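PDB 2PB9: phosphomethylpyrimidine kinase from Pyrococcus furiosus, which probably phosphorylates hydroxymethylpyrimidine and its phosphate in thiamine biosynthesis and, through the C-terminal ThiN domain that makes up this chain, condenses the pyrimidine and thiazole precursors into thiamine phosphate. Local coordinates for residues N34-L39 against G73-L78; A51-R56 against V64-P69. One frame throughout, in Å; residues are numbered along the deposited sequence.

Interaction 1: residues N34-L39 against G73-L78; sequences NFVYSL and GASDHL. With PO4 (phosphate ion), chain C.
Val36 meets Ser75 and Leu78 with both of its methyl branches. CG1 of Val36 lies against the start of the serine side chain, 3.4 Å from Ser75 CB, while its CG2 takes the other partner, 4.0 Å from Leu78 CD2. Chi1 of -57° places Val36 CG2 between its own backbone N and carbonyl carbon and turns CG1 away from the carbonyl, which lets the two branches serve different residues. The leucine methyl CD2 also packs near the Asn34 backbone. No hydrogen bond links 34-39 and 73-78, so their direct contact is packing, with Val36-Leu78 its apolar pair; the polar chemistry runs through a phosphate ion, probably a relic of crystallisation, beside the carboxamide of Asn34.

Segment 73-78 grips that ion where the helix begins. Ser75 OG, swung anti to its backbone N (chi1 151°), donates to phosphate O4 at 2.8 Å. The amide of Leu78 reaches the same O4 from its N at 3.1 Å in a straight bond (177°), and His77 N holds phosphate O3 at 3.2 Å equally straight. Asp76 N adds only weak bonds. Main-chain N-H groups at the start of a helix form a recognised anion-binding arrangement, and the helix dipole would probably strengthen it; the phosphate-carrying substrates inferred for ThiN are consistent with such a site, though the ion alone is no proof.

Further out, Ser75 OG receives a weak bond from Ala79 N. Asn34 N is held by Asn97 OD1, strand 35-38 lies between strands 50-53 and 94-98 of the mixed sheet, and helix 77-86 sets out from the phosphate with Leu78 touching Asn97.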
ATOM      1  N   ASN A  34      -8.830 -16.922  16.181  1.00 28.23           N
ATOM      2  CA  ASN A  34      -9.978 -17.792  16.166  1.00 29.69           C
ATOM      3  C   ASN A  34      -9.458 -19.187  15.818  1.00 30.35           C
ATOM      4  O   ASN A  34      -8.548 -19.345  15.002  1.00 31.42           O
ATOM      5  CB  ASN A  34     -11.015 -17.312  15.150  1.00 29.51           C
ATOM      6  CG  ASN A  34     -12.439 -17.627  15.588  1.00 29.39           C
ATOM      7  OD1 ASN A  34     -13.384 -16.981  15.150  1.00 30.85           O
ATOM      8  ND2 ASN A  34     -12.595 -18.620  16.457  1.00 28.09           N
ATOM      9  N   PHE A  35     -10.030 -20.190  16.465  1.00 30.43           N
ATOM     10  CA  PHE A  35      -9.636 -21.576  16.281  1.00 29.77           C
ATOM     11  C   PHE A  35     -10.917 -22.283  15.835  1.00 30.14           C
ATOM     12  O   PHE A  35     -11.935 -22.239  16.537  1.00 29.34           O
ATOM     13  CB  PHE A  35      -9.127 -22.097  17.631  1.00 28.29           C
ATOM     14  CG  PHE A  35      -8.353 -23.380  17.556  1.00 29.46           C
ATOM     15  CD1 PHE A  35      -7.730 -23.883  18.701  1.00 30.07           C
ATOM     16  CD2 PHE A  35      -8.270 -24.109  16.373  1.00 30.81           C
ATOM     17  CE1 PHE A  35      -7.039 -25.100  18.674  1.00 29.85           C
ATOM     18  CE2 PHE A  35      -7.582 -25.328  16.330  1.00 30.22           C
ATOM     19  CZ  PHE A  35      -6.967 -25.823  17.487  1.00 31.22           C
ATOM     20  N   VAL A  36     -10.883 -22.913  14.665  1.00 28.84           N
ATOM     21  CA  VAL A  36     -12.085 -23.575  14.167  1.00 28.68           C
ATOM     22  C   VAL A  36     -11.976 -25.058  13.885  1.00 29.22           C
ATOM     23  O   VAL A  36     -10.885 -25.612  13.733  1.00 31.23           O
ATOM     24  CB  VAL A  36     -12.628 -22.908  12.870  1.00 26.88           C
ATOM     25  CG1 VAL A  36     -12.896 -21.450  13.118  1.00 24.53           C
ATOM     26  CG2 VAL A  36     -11.648 -23.106  11.711  1.00 24.03           C
ATOM     27  N   TYR A  37     -13.143 -25.684  13.821  1.00 29.16           N
ATOM     28  CA  TYR A  37     -13.263 -27.101  13.535  1.00 29.98           C
ATOM     29  C   TYR A  37     -14.586 -27.266  12.796  1.00 30.47           C
ATOM     30  O   TYR A  37     -15.665 -27.068  13.355  1.00 29.82           O
ATOM     31  CB  TYR A  37     -13.251 -27.902  14.827  1.00 30.60           C
ATOM     32  CG  TYR A  37     -13.070 -29.389  14.628  1.00 31.65           C
ATOM     33  CD1 TYR A  37     -12.677 -29.911  13.392  1.00 30.10           C
ATOM     34  CD2 TYR A  37     -13.275 -30.277  15.689  1.00 32.19           C
ATOM     35  CE1 TYR A  37     -12.494 -31.277  13.216  1.00 31.02           C
ATOM     36  CE2 TYR A  37     -13.091 -31.642  15.525  1.00 32.49           C
ATOM     37  CZ  TYR A  37     -12.703 -32.132  14.291  1.00 31.48           C
ATOM     38  OH  TYR A  37     -12.518 -33.480  14.148  1.00 33.49           O
ATOM     39  N   SER A  38     -14.477 -27.614  11.523  1.00 30.72           N
ATOM     40  CA  SER A  38     -15.630 -27.763  10.658  1.00 31.40           C
ATOM     41  C   SER A  38     -16.291 -29.129  10.692  1.00 32.10           C
ATOM     42  O   SER A  38     -15.729 -30.100  11.202  1.00 31.32           O
ATOM     43  CB  SER A  38     -15.209 -27.448   9.220  1.00 29.57           C
ATOM     44  OG  SER A  38     -16.219 -27.801   8.305  1.00 27.41           O
ATOM     45  N   LEU A  39     -17.510 -29.181  10.159  1.00 33.25           N
ATOM     46  CA  LEU A  39     -18.240 -30.434  10.044  1.00 33.44           C
ATOM     47  C   LEU A  39     -17.630 -31.029   8.792  1.00 34.14           C
ATOM     48  O   LEU A  39     -17.102 -30.307   7.947  1.00 32.96           O
ATOM     49  CB  LEU A  39     -19.737 -30.201   9.799  1.00 31.50           C
ATOM     50  CG  LEU A  39     -20.652 -29.823  10.965  1.00 30.31           C
ATOM     51  CD1 LEU A  39     -21.977 -29.342  10.421  1.00 27.25           C
ATOM     52  CD2 LEU A  39     -20.840 -31.017  11.882  1.00 28.46           C
ATOM     53  N   GLY A  73     -20.872 -21.265  13.506  1.00 26.59           N
ATOM     54  CA  GLY A  73     -21.141 -19.983  12.888  1.00 25.72           C
ATOM     55  C   GLY A  73     -20.453 -18.864  13.653  1.00 27.48           C
ATOM     56  O   GLY A  73     -20.697 -17.680  13.394  1.00 28.18           O
ATOM     57  N   ALA A  74     -19.591 -19.224  14.602  1.00 27.35           N
ATOM     58  CA  ALA A  74     -18.897 -18.212  15.393  1.00 27.62           C
ATOM     59  C   ALA A  74     -17.839 -17.511  14.553  1.00 27.08           C
ATOM     60  O   ALA A  74     -17.713 -16.290  14.591  1.00 28.67           O
ATOM     61  CB  ALA A  74     -18.266 -18.843  16.640  1.00 26.58           C
ATOM     62  N   SER A  75     -17.091 -18.289  13.781  1.00 26.73           N
ATOM     63  CA  SER A  75     -16.044 -17.757  12.920  1.00 26.64           C
ATOM     64  C   SER A  75     -16.550 -17.493  11.496  1.00 28.52           C
ATOM     65  O   SER A  75     -17.342 -18.260  10.952  1.00 29.41           O
ATOM     66  CB  SER A  75     -14.879 -18.740  12.882  1.00 22.86           C
ATOM     67  OG  SER A  75     -14.190 -18.657  11.656  1.00 23.84           O
ATOM     68  N   ASP A  76     -16.101 -16.398  10.894  1.00 30.46           N
ATOM     69  CA  ASP A  76     -16.513 -16.092   9.535  1.00 32.12           C
ATOM     70  C   ASP A  76     -15.360 -16.177   8.541  1.00 32.15           C
ATOM     71  O   ASP A  76     -15.467 -16.837   7.515  1.00 31.03           O
ATOM     72  CB  ASP A  76     -17.137 -14.698   9.449  1.00 35.07           C
ATOM     73  CG  ASP A  76     -17.243 -14.197   8.009  1.00 40.73           C
ATOM     74  OD1 ASP A  76     -17.703 -14.979   7.139  1.00 43.10           O
ATOM     75  OD2 ASP A  76     -16.868 -13.029   7.743  1.00 42.76           O
ATOM     76  N   HIS A  77     -14.258 -15.511   8.855  1.00 31.76           N
ATOM     77  CA  HIS A  77     -13.102 -15.481   7.969  1.00 31.66           C
ATOM     78  C   HIS A  77     -12.257 -16.751   7.947  1.00 29.75           C
ATOM     79  O   HIS A  77     -11.843 -17.210   6.880  1.00 28.27           O
ATOM     80  CB  HIS A  77     -12.246 -14.270   8.323  1.00 34.71           C
ATOM     81  CG  HIS A  77     -12.919 -12.965   8.034  1.00 40.45           C
ATOM     82  ND1 HIS A  77     -12.487 -11.767   8.562  1.00 42.57           N
ATOM     83  CD2 HIS A  77     -13.966 -12.664   7.228  1.00 42.86           C
ATOM     84  CE1 HIS A  77     -13.235 -10.784   8.091  1.00 44.13           C
ATOM     85  NE2 HIS A  77     -14.139 -11.301   7.278  1.00 45.34           N
ATOM     86  N   LEU A  78     -12.003 -17.326   9.113  1.00 26.87           N
ATOM     87  CA  LEU A  78     -11.209 -18.535   9.170  1.00 26.45           C
ATOM     88  C   LEU A  78     -12.033 -19.716   8.660  1.00 26.42           C
ATOM     89  O   LEU A  78     -11.489 -20.655   8.077  1.00 26.36           O
ATOM     90  CB  LEU A  78     -10.738 -18.792  10.604  1.00 26.80           C
ATOM     91  CG  LEU A  78      -9.531 -19.726  10.713  1.00 27.90           C
ATOM     92  CD1 LEU A  78      -8.340 -19.082  10.027  1.00 29.64           C
ATOM     93  CD2 LEU A  78      -9.203 -20.018  12.168  1.00 29.48           C
TER
HETATM   94  P   PO4 C 500     -13.048 -14.789  12.363  1.00 41.66           P
HETATM   95  O1  PO4 C 500     -11.698 -14.175  12.276  1.00 43.73           O
HETATM   96  O2  PO4 C 500     -13.454 -14.885  13.796  1.00 42.49           O
HETATM   97  O3  PO4 C 500     -14.022 -13.906  11.632  1.00 42.84           O
HETATM   98  O4  PO4 C 500     -13.018 -16.143  11.747  1.00 40.24           O

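Interaction 2: residues A51-R56 against V64-P69; sequences AGVKGR and VKAVGP. With PO4 (phosphate ion), chain C.
Lys54 and Arg56 run antiparallel to Pro69 and Val67 and are tied to them by two backbone hydrogen bonds, Lys54 N to Pro69 O at 3.0 Å (171°) and Val67 N to Arg56 O at 2.9 Å (153°). Between these bonds Lys54 O and Gly68 N come within 3.0 Å, but at an angle too poor for a hydrogen bond. This coincides with a type II beta turn from Val53 to Arg56, closed by Arg56 N to Val53 O at 3.0 Å. Gly55 occupies its third position with positive phi and passes close to Val67.

One side-chain pair and one side-chain-to-backbone contact accompany the pairing. Val53 CG1, anti to its backbone N, lies 3.9 Å from Ala66 CB, and both residues also rest on Val16 of helix 5-21. Val67 turns CG2 toward the turn, 3.4 Å from Gly55 O. Topologically this is the kinked middle of a beta hairpin: its arms pair as 50-53 with 70-72 in the mixed sheet and as 57-59 with 64-66 in a separate two-stranded sheet, the turn marking where one passes into the other.

The Arg56 side chain points away from 64-69. Its CG stands anti to the carbonyl carbon, and the chain then extends to NE, which bonds phosphate O2 at 2.9 Å (155°) at the guanidinium edge, in its plane. The rest of that group is fixed too: NH1 bonds Val31 O, and NH2 forms a salt bridge with Glu30 of the second subunit. The same subunit packs its Val67 on Val67, exchanges reciprocal Lys65 NZ to Val67 O bonds, and offers Tyr60 to Lys54 in a cation-pi contact.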
ATOM      1  N   ALA A  51     -17.453 -24.753  13.618  1.00 24.98           N
ATOM      2  CA  ALA A  51     -17.460 -24.261  14.990  1.00 26.12           C
ATOM      3  C   ALA A  51     -16.229 -23.388  15.256  1.00 26.76           C
ATOM      4  O   ALA A  51     -15.111 -23.744  14.895  1.00 26.49           O
ATOM      5  CB  ALA A  51     -17.512 -25.438  15.976  1.00 23.82           C
ATOM      6  N   GLY A  52     -16.451 -22.234  15.876  1.00 27.53           N
ATOM      7  CA  GLY A  52     -15.359 -21.327  16.175  1.00 27.89           C
ATOM      8  C   GLY A  52     -15.570 -20.673  17.526  1.00 28.57           C
ATOM      9  O   GLY A  52     -16.592 -20.904  18.184  1.00 29.56           O
ATOM     10  N   VAL A  53     -14.610 -19.859  17.951  1.00 26.63           N
ATOM     11  CA  VAL A  53     -14.728 -19.190  19.236  1.00 24.75           C
ATOM     12  C   VAL A  53     -15.451 -17.859  19.054  1.00 25.79           C
ATOM     13  O   VAL A  53     -15.008 -16.989  18.295  1.00 24.70           O
ATOM     14  CB  VAL A  53     -13.338 -18.944  19.872  1.00 24.61           C
ATOM     15  CG1 VAL A  53     -13.505 -18.333  21.260  1.00 23.87           C
ATOM     16  CG2 VAL A  53     -12.563 -20.257  19.964  1.00 22.70           C
ATOM     17  N   LYS A  54     -16.578 -17.708  19.746  1.00 25.73           N
ATOM     18  CA  LYS A  54     -17.350 -16.476  19.644  1.00 24.96           C
ATOM     19  C   LYS A  54     -16.620 -15.334  20.332  1.00 25.00           C
ATOM     20  O   LYS A  54     -16.513 -15.301  21.554  1.00 27.03           O
ATOM     21  CB  LYS A  54     -18.727 -16.657  20.272  1.00 23.99           C
ATOM     22  CG  LYS A  54     -19.578 -15.430  20.177  1.00 23.52           C
ATOM     23  CD  LYS A  54     -20.919 -15.646  20.835  1.00 24.47           C
ATOM     24  CE  LYS A  54     -21.751 -14.373  20.764  1.00 25.21           C
ATOM     25  NZ  LYS A  54     -23.025 -14.524  21.500  1.00 27.25           N
ATOM     26  N   GLY A  55     -16.117 -14.398  19.535  1.00 25.22           N
ATOM     27  CA  GLY A  55     -15.396 -13.265  20.082  1.00 24.34           C
ATOM     28  C   GLY A  55     -13.901 -13.492  19.981  1.00 23.80           C
ATOM     29  O   GLY A  55     -13.114 -12.649  20.398  1.00 24.21           O
ATOM     30  N   ARG A  56     -13.520 -14.643  19.433  1.00 23.47           N
ATOM     31  CA  ARG A  56     -12.119 -15.019  19.258  1.00 24.78           C
ATOM     32  C   ARG A  56     -11.345 -15.054  20.574  1.00 25.49           C
ATOM     33  O   ARG A  56     -11.931 -15.037  21.655  1.00 27.16           O
ATOM     34  CB  ARG A  56     -11.445 -14.054  18.279  1.00 23.62           C
ATOM     35  CG  ARG A  56     -12.175 -13.953  16.952  1.00 23.30           C
ATOM     36  CD  ARG A  56     -11.651 -12.806  16.117  1.00 24.34           C
ATOM     37  NE  ARG A  56     -12.541 -12.453  15.015  1.00 21.99           N
ATOM     38  CZ  ARG A  56     -12.632 -11.225  14.514  1.00 23.48           C
ATOM     39  NH1 ARG A  56     -11.896 -10.248  15.025  1.00 22.71           N
ATOM     40  NH2 ARG A  56     -13.447 -10.967  13.499  1.00 25.85           N
ATOM     41  N   VAL A  64      -3.663 -14.575  27.191  1.00 35.98           N
ATOM     42  CA  VAL A  64      -4.700 -14.558  26.183  1.00 34.01           C
ATOM     43  C   VAL A  64      -6.027 -14.953  26.803  1.00 34.17           C
ATOM     44  O   VAL A  64      -6.072 -15.567  27.869  1.00 34.33           O
ATOM     45  CB  VAL A  64      -4.370 -15.532  25.044  1.00 32.03           C
ATOM     46  CG1 VAL A  64      -2.928 -15.334  24.610  1.00 30.95           C
ATOM     47  CG2 VAL A  64      -4.616 -16.966  25.491  1.00 31.23           C
ATOM     48  N   LYS A  65      -7.113 -14.606  26.128  1.00 32.98           N
ATOM     49  CA  LYS A  65      -8.424 -14.932  26.645  1.00 30.98           C
ATOM     50  C   LYS A  65      -9.406 -15.153  25.518  1.00 30.53           C
ATOM     51  O   LYS A  65      -9.451 -14.381  24.564  1.00 30.84           O
ATOM     52  CB  LYS A  65      -8.908 -13.801  27.558  1.00 30.63           C
ATOM     53  CG  LYS A  65     -10.276 -14.012  28.170  1.00 30.18           C
ATOM     54  CD  LYS A  65     -10.615 -12.900  29.148  1.00 32.00           C
ATOM     55  CE  LYS A  65     -12.041 -13.029  29.655  1.00 32.96           C
ATOM     56  NZ  LYS A  65     -12.346 -12.006  30.688  1.00 36.06           N
ATOM     57  N   ALA A  66     -10.169 -16.235  25.622  1.00 30.15           N
ATOM     58  CA  ALA A  66     -11.194 -16.552  24.632  1.00 28.66           C
ATOM     59  C   ALA A  66     -12.386 -15.764  25.128  1.00 26.28           C
ATOM     60  O   ALA A  66     -12.907 -16.045  26.201  1.00 26.54           O
ATOM     61  CB  ALA A  66     -11.503 -18.040  24.645  1.00 28.60           C
ATOM     62  N   VAL A  67     -12.811 -14.768  24.366  1.00 25.09           N
ATOM     63  CA  VAL A  67     -13.925 -13.933  24.805  1.00 23.90           C
ATOM     64  C   VAL A  67     -15.221 -14.681  25.048  1.00 23.88           C
ATOM     65  O   VAL A  67     -16.006 -14.290  25.899  1.00 25.74           O
ATOM     66  CB  VAL A  67     -14.208 -12.792  23.806  1.00 21.91           C
ATOM     67  CG1 VAL A  67     -15.430 -11.996  24.257  1.00 16.84           C
ATOM     68  CG2 VAL A  67     -12.991 -11.888  23.706  1.00 20.45           C
ATOM     69  N   GLY A  68     -15.446 -15.758  24.307  1.00 23.13           N
ATOM     70  CA  GLY A  68     -16.681 -16.490  24.479  1.00 22.05           C
ATOM     71  C   GLY A  68     -16.558 -17.986  24.300  1.00 22.52           C
ATOM     72  O   GLY A  68     -15.452 -18.541  24.295  1.00 22.27           O
ATOM     73  N   PRO A  69     -17.704 -18.674  24.185  1.00 22.11           N
ATOM     74  CA  PRO A  69     -17.778 -20.123  24.004  1.00 22.53           C
ATOM     75  C   PRO A  69     -17.679 -20.528  22.535  1.00 23.67           C
ATOM     76  O   PRO A  69     -17.728 -19.685  21.627  1.00 24.10           O
ATOM     77  CB  PRO A  69     -19.133 -20.460  24.589  1.00 20.33           C
ATOM     78  CG  PRO A  69     -19.937 -19.290  24.160  1.00 20.22           C
ATOM     79  CD  PRO A  69     -19.040 -18.130  24.489  1.00 20.55           C
TER
HETATM   80  P   PO4 C 500     -13.048 -14.789  12.363  1.00 41.66           P
HETATM   81  O1  PO4 C 500     -11.698 -14.175  12.276  1.00 43.73           O
HETATM   82  O2  PO4 C 500     -13.454 -14.885  13.796  1.00 42.49           O
HETATM   83  O3  PO4 C 500     -14.022 -13.906  11.632  1.00 42.84           O
HETATM   84  O4  PO4 C 500     -13.018 -16.143  11.747  1.00 40.24           O

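Interaction 1 is the more deeply buried, its centre about 9 Å from the centre of the chain against about 14 Å for interaction 2, which is only partly buried and faces the second subunit. Interaction 2 is nested along the sequence within the loop that interaction 1 closes. The neighbouring strands 35-38 and 50-53 couple the two, with Tyr37 O 2.9 Å from Ala51 N, probably a hydrogen bond. Their direct chemistry differs: van der Waals packing of a strand and its lead-in against the loop and first turn of a helix in the first, backbone pairing in the second. Both bind the phosphate, 73-78 through a hydroxyl and main-chain amides, 51-56 through a guanidinium.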